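Local atomic coordinates of esterase (Uncultured bacterium, PDB entry 5EGN), a protein that degrades N-acyl homoserine lactones, the signal molecules of bacterial quorum sensing, probably by hydrolysing the lactone ester, with an alpha/beta hydrolase fold. Residues G148-A152 with R153-E157; L215-V219 with A220-L224; N238-G241 with H242-L246; S250-N253 with E254-G258. The protein carries 2 engineered substitutions. All coordinates share one frame; numbering follows the deposited sequence.

Contact 1: G148-A152 with R153-E157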
loop_
_atom_site.group_PDB
_atom_site.type_symbol
_atom_site.label_atom_id
_atom_site.label_comp_id
_atom_site.label_asym_id
_atom_site.label_seq_id
_atom_site.Cartn_x
_atom_site.Cartn_y
_atom_site.Cartn_z
ATOM N N GLY A 148 -12.241 -18.401 1.498
ATOM C CA GLY A 148 -12.000 -18.982 2.805
ATOM C C GLY A 148 -10.848 -18.303 3.522
ATOM O O GLY A 148 -10.405 -18.759 4.577
ATOM N N ALA A 149 -10.368 -17.202 2.949
ATOM C CA ALA A 149 -9.215 -16.488 3.486
ATOM C C ALA A 149 -9.619 -15.300 4.352
ATOM O O ALA A 149 -8.790 -14.735 5.066
ATOM C CB ALA A 149 -8.316 -16.020 2.353
ATOM N N VAL A 150 -10.887 -14.914 4.283
ATOM C CA VAL A 150 -11.377 -13.804 5.087
ATOM C C VAL A 150 -12.570 -14.231 5.933
ATOM O O VAL A 150 -13.348 -15.097 5.534
ATOM C CB VAL A 150 -11.769 -12.597 4.211
ATOM C CG1 VAL A 150 -10.526 -11.908 3.668
ATOM C CG2 VAL A 150 -12.682 -13.034 3.076
ATOM N N SER A 151 -12.707 -13.624 7.106
ATOM C CA SER A 151 -13.803 -13.955 8.005
ATOM C C SER A 151 -15.118 -13.398 7.480
ATOM O O SER A 151 -15.129 -12.547 6.589
ATOM C CB SER A 151 -13.530 -13.420 9.412
ATOM O OG SER A 151 -13.618 -12.007 9.450
ATOM N N ALA A 152 -16.224 -13.887 8.030
ATOM C CA ALA A 152 -17.547 -13.408 7.653
ATOM C C ALA A 152 -17.698 -11.936 8.015
ATOM O O ALA A 152 -18.261 -11.148 7.250
ATOM C CB ALA A 152 -18.627 -14.241 8.330
ATOM N N ARG A 153 -17.179 -11.573 9.184
ATOM C CA ARG A 153 -17.203 -10.195 9.657
ATOM C C ARG A 153 -16.429 -9.285 8.709
ATOM O O ARG A 153 -16.832 -8.150 8.452
ATOM C CB ARG A 153 -16.624 -10.117 11.069
ATOM C CG ARG A 153 -16.732 -8.761 11.740
ATOM C CD ARG A 153 -16.212 -8.858 13.161
ATOM N NE ARG A 153 -16.123 -7.562 13.824
ATOM C CZ ARG A 153 -16.678 -7.291 15.002
ATOM N NH1 ARG A 153 -17.364 -8.227 15.645
ATOM N NH2 ARG A 153 -16.548 -6.085 15.538
ATOM N N SER A 154 -15.318 -9.795 8.188
ATOM C CA SER A 154 -14.517 -9.056 7.219
ATOM C C SER A 154 -15.245 -8.943 5.885
ATOM O O SER A 154 -15.169 -7.914 5.219
ATOM C CB SER A 154 -13.155 -9.722 7.022
ATOM O OG SER A 154 -12.375 -9.640 8.202
ATOM N N LYS A 155 -15.950 -10.003 5.499
ATOM C CA LYS A 155 -16.760 -9.980 4.286
ATOM C C LYS A 155 -17.881 -8.956 4.411
ATOM O O LYS A 155 -18.335 -8.393 3.415
ATOM C CB LYS A 155 -17.347 -11.362 3.997
ATOM C CG LYS A 155 -16.317 -12.410 3.633
ATOM C CD LYS A 155 -16.976 -13.740 3.317
ATOM C CE LYS A 155 -15.941 -14.805 2.994
ATOM N NZ LYS A 155 -16.566 -16.103 2.624
ATOM N N ARG A 156 -18.322 -8.723 5.642
ATOM C CA ARG A 156 -19.384 -7.763 5.908
ATOM C C ARG A 156 -18.861 -6.330 5.891
ATOM O O ARG A 156 -19.366 -5.487 5.149
ATOM C CB ARG A 156 -20.048 -8.060 7.256
ATOM C CG ARG A 156 -21.336 -7.287 7.504
ATOM C CD ARG A 156 -21.835 -7.486 8.927
ATOM N NE ARG A 156 -21.045 -6.738 9.901
ATOM C CZ ARG A 156 -20.714 -7.192 11.106
ATOM N NH1 ARG A 156 -21.096 -8.403 11.492
ATOM N NH2 ARG A 156 -19.995 -6.437 11.924
ATOM N N GLU A 157 -17.842 -6.060 6.702
ATOM C CA GLU A 157 -17.384 -4.692 6.915
ATOM C C GLU A 157 -16.271 -4.249 5.960
ATOM O O GLU A 157 -16.152 -3.063 5.658
ATOM C CB GLU A 157 -16.922 -4.519 8.366
ATOM C CG GLU A 157 -18.025 -4.741 9.396
ATOM C CD GLU A 157 -17.558 -4.524 10.824
ATOM O OE1 GLU A 157 -16.348 -4.296 11.029
ATOM O OE2 GLU A 157 -18.404 -4.581 11.743
#

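Contact 2: L215-V219 with A220-L224. Engineered in segment 215-219: Val216 (natural residue Ala).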
loop_
_atom_site.group_PDB
_atom_site.type_symbol
_atom_site.label_atom_id
_atom_site.label_comp_id
_atom_site.label_asym_id
_atom_site.label_seq_id
_atom_site.Cartn_x
_atom_site.Cartn_y
_atom_site.Cartn_z
ATOM N N LEU A 215 -9.328 -20.648 6.465
ATOM C CA LEU A 215 -9.491 -21.976 5.879
ATOM C C LEU A 215 -8.373 -22.260 4.877
ATOM O O LEU A 215 -8.118 -23.417 4.536
ATOM C CB LEU A 215 -10.864 -22.100 5.211
ATOM C CG LEU A 215 -12.043 -22.062 6.178
ATOM C CD1 LEU A 215 -13.367 -21.910 5.454
ATOM C CD2 LEU A 215 -12.049 -23.320 7.018
ATOM N N VAL A 216 -7.712 -21.197 4.417
ATOM C CA VAL A 216 -6.516 -21.297 3.581
ATOM C C VAL A 216 -5.357 -21.857 4.403
ATOM O O VAL A 216 -4.640 -22.759 3.960
ATOM C CB VAL A 216 -6.118 -19.919 3.009
ATOM C CG1 VAL A 216 -4.787 -19.990 2.286
ATOM C CG2 VAL A 216 -7.200 -19.407 2.078
ATOM N N THR A 217 -5.176 -21.288 5.594
ATOM C CA THR A 217 -4.260 -21.817 6.592
ATOM C C THR A 217 -5.069 -22.081 7.866
ATOM O O THR A 217 -5.463 -21.147 8.581
ATOM C CB THR A 217 -3.073 -20.855 6.853
ATOM O OG1 THR A 217 -2.012 -21.165 5.942
ATOM C CG2 THR A 217 -2.536 -20.998 8.271
ATOM N N THR A 218 -5.354 -23.356 8.121
ATOM C CA THR A 218 -6.229 -23.733 9.222
ATOM C C THR A 218 -5.560 -23.506 10.571
ATOM O O THR A 218 -4.341 -23.366 10.655
ATOM C CB THR A 218 -6.674 -25.205 9.112
ATOM O OG1 THR A 218 -5.556 -26.080 9.304
ATOM C CG2 THR A 218 -7.308 -25.488 7.753
ATOM N N VAL A 219 -6.370 -23.456 11.623
ATOM C CA VAL A 219 -5.853 -23.259 12.968
ATOM C C VAL A 219 -4.895 -24.393 13.314
ATOM O O VAL A 219 -3.864 -24.173 13.947
ATOM C CB VAL A 219 -6.992 -23.175 14.004
ATOM C CG1 VAL A 219 -6.437 -23.175 15.421
ATOM C CG2 VAL A 219 -7.820 -21.929 13.763
ATOM N N ALA A 220 -5.229 -25.598 12.865
ATOM C CA ALA A 220 -4.376 -26.762 13.068
ATOM C C ALA A 220 -3.000 -26.570 12.428
ATOM O O ALA A 220 -1.979 -26.956 13.005
ATOM C CB ALA A 220 -5.049 -28.009 12.513
ATOM N N ASN A 221 -2.977 -25.963 11.244
ATOM C CA ASN A 221 -1.727 -25.720 10.529
ATOM C C ASN A 221 -0.778 -24.805 11.304
ATOM O O ASN A 221 0.420 -25.073 11.383
ATOM C CB ASN A 221 -2.005 -25.125 9.146
ATOM C CG ASN A 221 -2.731 -26.091 8.227
ATOM O OD1 ASN A 221 -3.685 -25.718 7.545
ATOM N ND2 ASN A 221 -2.286 -27.342 8.212
ATOM N N ASN A 222 -1.310 -23.728 11.872
ATOM C CA ASN A 222 -0.503 -22.843 12.709
ATOM C C ASN A 222 -0.130 -23.514 14.023
ATOM O O ASN A 222 0.943 -23.270 14.573
ATOM C CB ASN A 222 -1.237 -21.533 12.997
ATOM C CG ASN A 222 -1.609 -20.784 11.739
ATOM O OD1 ASN A 222 -0.777 -20.109 11.130
ATOM N ND2 ASN A 222 -2.871 -20.883 11.351
ATOM N N GLN A 223 -1.031 -24.350 14.529
ATOM C CA GLN A 223 -0.793 -25.062 15.777
ATOM C C GLN A 223 0.397 -25.994 15.643
ATOM O O GLN A 223 1.185 -26.134 16.571
ATOM C CB GLN A 223 -2.034 -25.845 16.201
ATOM C CG GLN A 223 -3.090 -24.987 16.874
ATOM C CD GLN A 223 -4.376 -25.734 17.135
ATOM O OE1 GLN A 223 -4.605 -26.809 16.584
ATOM N NE2 GLN A 223 -5.225 -25.168 17.984
ATOM N N LEU A 224 0.524 -26.625 14.481
ATOM C CA LEU A 224 1.664 -27.491 14.211
ATOM C C LEU A 224 2.967 -26.703 14.315
ATOM O O LEU A 224 3.985 -27.218 14.778
ATOM C CB LEU A 224 1.531 -28.136 12.829
ATOM C CG LEU A 224 2.625 -29.109 12.392
ATOM C CD1 LEU A 224 2.011 -30.298 11.681
ATOM C CD2 LEU A 224 3.623 -28.419 11.485
#

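Contact 3: N238-G241 with H242-L246. Engineered in segment 238-241: Asn238 (natural residue Lys).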
loop_
_atom_site.group_PDB
_atom_site.type_symbol
_atom_site.label_atom_id
_atom_site.label_comp_id
_atom_site.label_asym_id
_atom_site.label_seq_id
_atom_site.Cartn_x
_atom_site.Cartn_y
_atom_site.Cartn_z
ATOM N N ASN A 238 -10.001 -14.232 17.011
ATOM C CA ASN A 238 -11.432 -14.285 16.708
ATOM C C ASN A 238 -11.829 -13.325 15.584
ATOM O O ASN A 238 -11.348 -12.189 15.540
ATOM C CB ASN A 238 -12.246 -13.957 17.963
ATOM C CG ASN A 238 -13.180 -15.086 18.377
ATOM O OD1 ASN A 238 -12.732 -16.139 18.824
ATOM N ND2 ASN A 238 -14.484 -14.855 18.265
ATOM N N ASP A 239 -12.724 -13.788 14.703
ATOM C CA ASP A 239 -13.303 -12.984 13.612
ATOM C C ASP A 239 -12.271 -12.555 12.560
ATOM O O ASP A 239 -12.418 -11.504 11.932
ATOM C CB ASP A 239 -13.997 -11.726 14.170
ATOM C CG ASP A 239 -15.363 -12.008 14.764
ATOM O OD1 ASP A 239 -16.201 -12.608 14.058
ATOM O OD2 ASP A 239 -15.603 -11.607 15.923
ATOM N N VAL A 240 -11.236 -13.366 12.349
ATOM C CA VAL A 240 -10.191 -13.042 11.365
ATOM C C VAL A 240 -9.859 -14.256 10.501
ATOM O O VAL A 240 -9.965 -15.393 10.977
ATOM C CB VAL A 240 -8.911 -12.537 12.062
ATOM C CG1 VAL A 240 -7.813 -12.233 11.055
ATOM C CG2 VAL A 240 -9.236 -11.301 12.871
ATOM N N GLY A 241 -9.505 -14.026 9.234
ATOM C CA GLY A 241 -9.086 -15.104 8.356
ATOM C C GLY A 241 -7.582 -15.106 8.120
ATOM O O GLY A 241 -6.801 -15.275 9.056
ATOM N N HIS A 242 -7.175 -14.905 6.869
ATOM C CA HIS A 242 -5.773 -15.033 6.472
ATOM C C HIS A 242 -4.990 -13.734 6.623
ATOM O O HIS A 242 -3.762 -13.746 6.689
ATOM C CB HIS A 242 -5.683 -15.514 5.019
ATOM C CG HIS A 242 -4.420 -16.248 4.694
ATOM N ND1 HIS A 242 -4.032 -17.392 5.362
ATOM C CD2 HIS A 242 -3.466 -16.017 3.763
ATOM C CE1 HIS A 242 -2.890 -17.826 4.860
ATOM N NE2 HIS A 242 -2.525 -17.009 3.888
ATOM N N PHE A 243 -5.698 -12.612 6.685
ATOM C CA PHE A 243 -5.038 -11.314 6.638
ATOM C C PHE A 243 -5.348 -10.439 7.848
ATOM O O PHE A 243 -6.042 -9.431 7.732
ATOM C CB PHE A 243 -5.425 -10.584 5.352
ATOM C CG PHE A 243 -5.369 -11.452 4.128
ATOM C CD1 PHE A 243 -4.164 -11.701 3.492
ATOM C CD2 PHE A 243 -6.522 -12.023 3.614
ATOM C CE1 PHE A 243 -4.112 -12.501 2.365
ATOM C CE2 PHE A 243 -6.476 -12.822 2.489
ATOM C CZ PHE A 243 -5.269 -13.063 1.865
ATOM N N TYR A 244 -4.815 -10.825 9.003
ATOM C CA TYR A 244 -4.995 -10.075 10.242
ATOM C C TYR A 244 -4.521 -8.627 10.106
ATOM O O TYR A 244 -5.116 -7.717 10.683
ATOM C CB TYR A 244 -4.246 -10.768 11.385
ATOM C CG TYR A 244 -4.594 -10.272 12.773
ATOM C CD1 TYR A 244 -5.773 -9.579 13.016
ATOM C CD2 TYR A 244 -3.737 -10.498 13.843
ATOM C CE1 TYR A 244 -6.088 -9.126 14.284
ATOM C CE2 TYR A 244 -4.044 -10.049 15.112
ATOM C CZ TYR A 244 -5.219 -9.365 15.328
ATOM O OH TYR A 244 -5.526 -8.919 16.593
ATOM N N GLN A 245 -3.460 -8.416 9.333
ATOM C CA GLN A 245 -2.879 -7.084 9.198
ATOM C C GLN A 245 -3.781 -6.151 8.393
ATOM O O GLN A 245 -3.612 -4.933 8.428
ATOM C CB GLN A 245 -1.492 -7.159 8.550
ATOM C CG GLN A 245 -1.494 -7.357 7.043
ATOM C CD GLN A 245 -1.542 -8.816 6.640
ATOM O OE1 GLN A 245 -2.425 -9.560 7.061
ATOM N NE2 GLN A 245 -0.581 -9.234 5.824
ATOM N N LEU A 246 -4.742 -6.724 7.675
ATOM C CA LEU A 246 -5.694 -5.929 6.904
ATOM C C LEU A 246 -7.094 -5.958 7.513
ATOM O O LEU A 246 -7.821 -4.965 7.459
ATOM C CB LEU A 246 -5.755 -6.418 5.455
ATOM C CG LEU A 246 -4.663 -5.916 4.512
ATOM C CD1 LEU A 246 -4.931 -6.395 3.094
ATOM C CD2 LEU A 246 -4.573 -4.400 4.561
HETATM O O HOH W 1 -4.915 -13.916 9.732
#

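Contact 4: S250-N253 with E254-G258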
loop_
_atom_site.group_PDB
_atom_site.type_symbol
_atom_site.label_atom_id
_atom_site.label_comp_id
_atom_site.label_asym_id
_atom_site.label_seq_id
_atom_site.Cartn_x
_atom_site.Cartn_y
_atom_site.Cartn_z
ATOM N N SER A 250 -5.020 -2.276 13.381
ATOM C CA SER A 250 -4.539 -1.684 14.629
ATOM C C SER A 250 -4.247 -2.736 15.699
ATOM O O SER A 250 -3.270 -2.623 16.442
ATOM C CB SER A 250 -5.550 -0.667 15.161
ATOM O OG SER A 250 -5.523 0.526 14.398
ATOM N N GLU A 251 -5.092 -3.759 15.775
ATOM C CA GLU A 251 -4.894 -4.833 16.742
ATOM C C GLU A 251 -3.652 -5.657 16.413
ATOM O O GLU A 251 -2.892 -6.034 17.312
ATOM C CB GLU A 251 -6.131 -5.729 16.805
ATOM C CG GLU A 251 -7.344 -5.037 17.401
ATOM C CD GLU A 251 -8.528 -5.964 17.553
ATOM O OE1 GLU A 251 -8.310 -7.172 17.783
ATOM O OE2 GLU A 251 -9.676 -5.487 17.439
ATOM N N PHE A 252 -3.445 -5.932 15.127
ATOM C CA PHE A 252 -2.215 -6.579 14.686
ATOM C C PHE A 252 -1.017 -5.718 15.067
ATOM O O PHE A 252 0.023 -6.233 15.476
ATOM C CB PHE A 252 -2.227 -6.826 13.175
ATOM C CG PHE A 252 -0.989 -7.515 12.665
ATOM C CD1 PHE A 252 -0.910 -8.897 12.648
ATOM C CD2 PHE A 252 0.098 -6.781 12.214
ATOM C CE1 PHE A 252 0.224 -9.535 12.187
ATOM C CE2 PHE A 252 1.236 -7.415 11.755
ATOM C CZ PHE A 252 1.298 -8.793 11.741
ATOM N N ASN A 253 -1.174 -4.404 14.924
ATOM C CA ASN A 253 -0.122 -3.457 15.281
ATOM C C ASN A 253 0.214 -3.498 16.767
ATOM O O ASN A 253 1.373 -3.355 17.150
ATOM C CB ASN A 253 -0.525 -2.036 14.883
ATOM C CG ASN A 253 -0.364 -1.775 13.398
ATOM O OD1 ASN A 253 -0.220 -2.702 12.604
ATOM N ND2 ASN A 253 -0.381 -0.504 13.017
ATOM N N GLU A 254 -0.805 -3.691 17.599
ATOM C CA GLU A 254 -0.599 -3.820 19.038
ATOM C C GLU A 254 0.093 -5.133 19.377
ATOM O O GLU A 254 0.968 -5.184 20.243
ATOM C CB GLU A 254 -1.930 -3.724 19.781
ATOM C CG GLU A 254 -2.623 -2.385 19.628
ATOM C CD GLU A 254 -4.030 -2.401 20.185
ATOM O OE1 GLU A 254 -4.246 -3.053 21.228
ATOM O OE2 GLU A 254 -4.919 -1.770 19.576
ATOM N N LEU A 255 -0.311 -6.195 18.689
ATOM C CA LEU A 255 0.283 -7.510 18.890
ATOM C C LEU A 255 1.764 -7.502 18.521
ATOM O O LEU A 255 2.593 -8.076 19.229
ATOM C CB LEU A 255 -0.465 -8.560 18.068
ATOM C CG LEU A 255 -0.212 -10.029 18.402
ATOM C CD1 LEU A 255 -0.539 -10.312 19.857
ATOM C CD2 LEU A 255 -1.042 -10.910 17.491
ATOM N N LEU A 256 2.090 -6.844 17.412
ATOM C CA LEU A 256 3.472 -6.740 16.955
ATOM C C LEU A 256 4.258 -5.784 17.844
ATOM O O LEU A 256 5.464 -5.943 18.033
ATOM C CB LEU A 256 3.524 -6.280 15.494
ATOM C CG LEU A 256 4.900 -6.105 14.845
ATOM C CD1 LEU A 256 5.788 -7.315 15.084
ATOM C CD2 LEU A 256 4.753 -5.842 13.353
ATOM N N ARG A 257 3.562 -4.798 18.397
ATOM C CA ARG A 257 4.158 -3.884 19.363
ATOM C C ARG A 257 4.541 -4.630 20.634
ATOM O O ARG A 257 5.392 -4.176 21.399
ATOM C CB ARG A 257 3.197 -2.742 19.696
ATOM C CG ARG A 257 3.456 -1.457 18.929
ATOM C CD ARG A 257 2.398 -0.408 19.243
ATOM N NE ARG A 257 1.284 -0.451 18.300
ATOM C CZ ARG A 257 0.080 0.059 18.543
ATOM N NH1 ARG A 257 -0.170 0.639 19.707
ATOM N NH2 ARG A 257 -0.875 -0.021 17.626
ATOM N N GLY A 258 3.901 -5.774 20.854
ATOM C CA GLY A 258 4.171 -6.596 22.019
ATOM C C GLY A 258 5.511 -7.299 21.940
ATOM O O GLY A 258 6.098 -7.658 22.961
#

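Contact 1: G148-A152 with R153-E157
Ser151 O and Ala152 O, the ends of two flat peptide groups, receive Lys155 N and Arg156 N in the first turn of helix 152-157, with Ser151 as its N-cap. The amides do not come in flat with their acceptors: Lys155 N stands 22° out of the carbonyl plane at Ser151 O. Lys155 N to Ser151 O and Arg156 N to Ala152 O are both 2.9 Å, the first i to i+4 steps of the helix. The capping bond itself runs from Ser154 N to Ser151 OG at 3.1 Å. It is made possible by chi1 of 70°, which sets OG between the backbone N and the carbonyl carbon and turns it back over the helix end. Ser151 OG also meets Asp239 O and Glu247 OE2, and Ser154 OG is hydrogen-bonded to the same Glu247 carboxylate oxygen, so the buried cap is tied to the loop and helix that follow strand 233-237. This short helix belongs to the helical insertion between strands 110-116 and 206-211, the place of the cap domain in alpha/beta hydrolases. On the outer side the extended chain of Lys155 slants across Val150 and ends with NZ on Glu147 O, just ahead of Gly148. Arg153 reaches the other way, its NH1 in a long, weak ion pair with Asp239. Val150 meets the lysine through one branch, CG2 lying 3.7 Å from Lys155 CE.

Contact 2: L215-V219 with A220-L224
Thr218 and Asn221 hold one another in a capping box that starts helix 219-228. Asn221 OD1 takes Thr218 N at 2.9 Å, the donor tilted 18° from the carbonyl plane, while Thr218 OG1 accepts Asn221 N at 3.2 Å. The threonine hydroxyl also donates to Asn221 OD1, from above the amide plane and not along a lone pair, so two donors of one residue grip a single oxygen. With chi1 at 67°, Thr218 OG1 sits between its backbone N and carbonyl carbon, where it can serve both bonds. Replacing Asn221 with an alanine would probably leave Thr218 N without its acceptor and the hydroxyl less firmly fixed in rotation. Behind the box the helix continues regularly, with Asn222 N on Thr218 O at 3.3 Å and Gln223 N on Val219 O. Farther out, Asn222 crosses Thr217 at about a right angle, its OD1 held by Ser118 N. Thr217 N donates to Asp214 OD1, and the threonine side chain lies against His242. The helix follows strand 206-211 in the alpha/beta hydrolase fold, and Val219 and Gln223 lean on the edge strand 233-237. There Val219 CG1 packs 3.7 Å from Gln223 CD.

Contact 3: N238-G241 with H242-L246
Val240 lays both methyls against Tyr244, CG1 at the stem of the side chain and CG2 at the ring, where the loop after strand 233-237 turns into helix 244-247 of the alpha/beta hydrolase fold. Val240 CG1, anti to the backbone N (chi1 179°), lies 3.6 Å from Tyr244 CA. The other branch, Val240 CG2, reaches Tyr244 CD1 at 3.9 Å, approaching the ring obliquely. Tyr244 CG is likewise anti to its own backbone N (chi1 -167°), which turns the side chain across the valine at about a right angle and out to Leu116 and Leu255. Were Val240 cut back to an alanine, a gap would probably open beside Tyr244 CD1 and the ring would be freer to shift. Between them comes the His242 turn. Its CB lies over one face of the Phe243 ring, offset toward the rim, while Phe243 CZ meets the edge of the imidazole in plane. His242 ND1 is bonded to Asp214 OD2 and its side chain touches Ser93, a grouping consistent with the Ser-His-Asp catalytic triad of this family. Glu247 OE1 accepts both Gly241 N and Phe243 N, pinning the turn from the helix side. A water close to Gly241 O accepts a weak bond from Tyr244 N at 3.2 Å.

Contact 4: S250-N253 with E254-G258
Asn253 and Arg257 meet twice within one helix: Asn253 O takes two donors of the arginine, one of them weakly. Arg257 N reaches Asn253 O at 2.9 Å, and Arg257 NE adds a weak bond to the same oxygen at 3.1 Å. The arginine chain bends at chi3 (-92°) and folds back along the helix. Its guanidinium thereby comes to lie with Glu254 CA 3.8 Å over one face, near the rim, and Asn253 CB in plane at the edge, 3.4 Å from Arg257 NH2. One residue back, Phe252 CE2 meets Leu256 CD2 at 4.2 Å, the two apolar groups slanting past each other. Three more i to i+4 backbone bonds, Glu254 N to Ser250 O, Leu255 N to Glu251 O and Leu256 N to Phe252 O, are each 2.9 Å long. Helix 249-257 is the last helix of the alpha/beta hydrolase fold and lies against the central sheet: Phe252 and Leu256 pack on strands 87-92 and 110-116, Leu255 on strand 206-211. The amide of Asn253 is held at both ends, ND2 by Phe37 O and OD1 by Gln38 NE2, while Glu251 OE2 forms a salt bridge with Arg248 NE and Glu251 OE1 a weak hydrogen bond with Tyr244 OH. Ser250 packs on Pro159 of the second subunit, and the extended chain of Glu254 passes with CG 3.3 Å from Ser250 O.

The touching residues of contact 3 are all buried, whereas contacts 1, 2 and 4 are partly buried. Contacts 1 and 2 start helices with hydroxyl N-caps, a single serine in the first and a reciprocal box in the second; contact 3 starts its helix with apolar packing and a water, and contact 4 is bonding along one helix with an arginine folded over it. Contact 3 touches all the others: Ala149 and Ser151 reach its loop, Thr217 packs on His242, and Tyr244 and Gln245 lie against Phe252. Contacts 1 and 2 join directly through Gly148 and Leu215, while contact 4 touches neither. The probable cap region thus meets the sheet-flanking helices around the His242 loop.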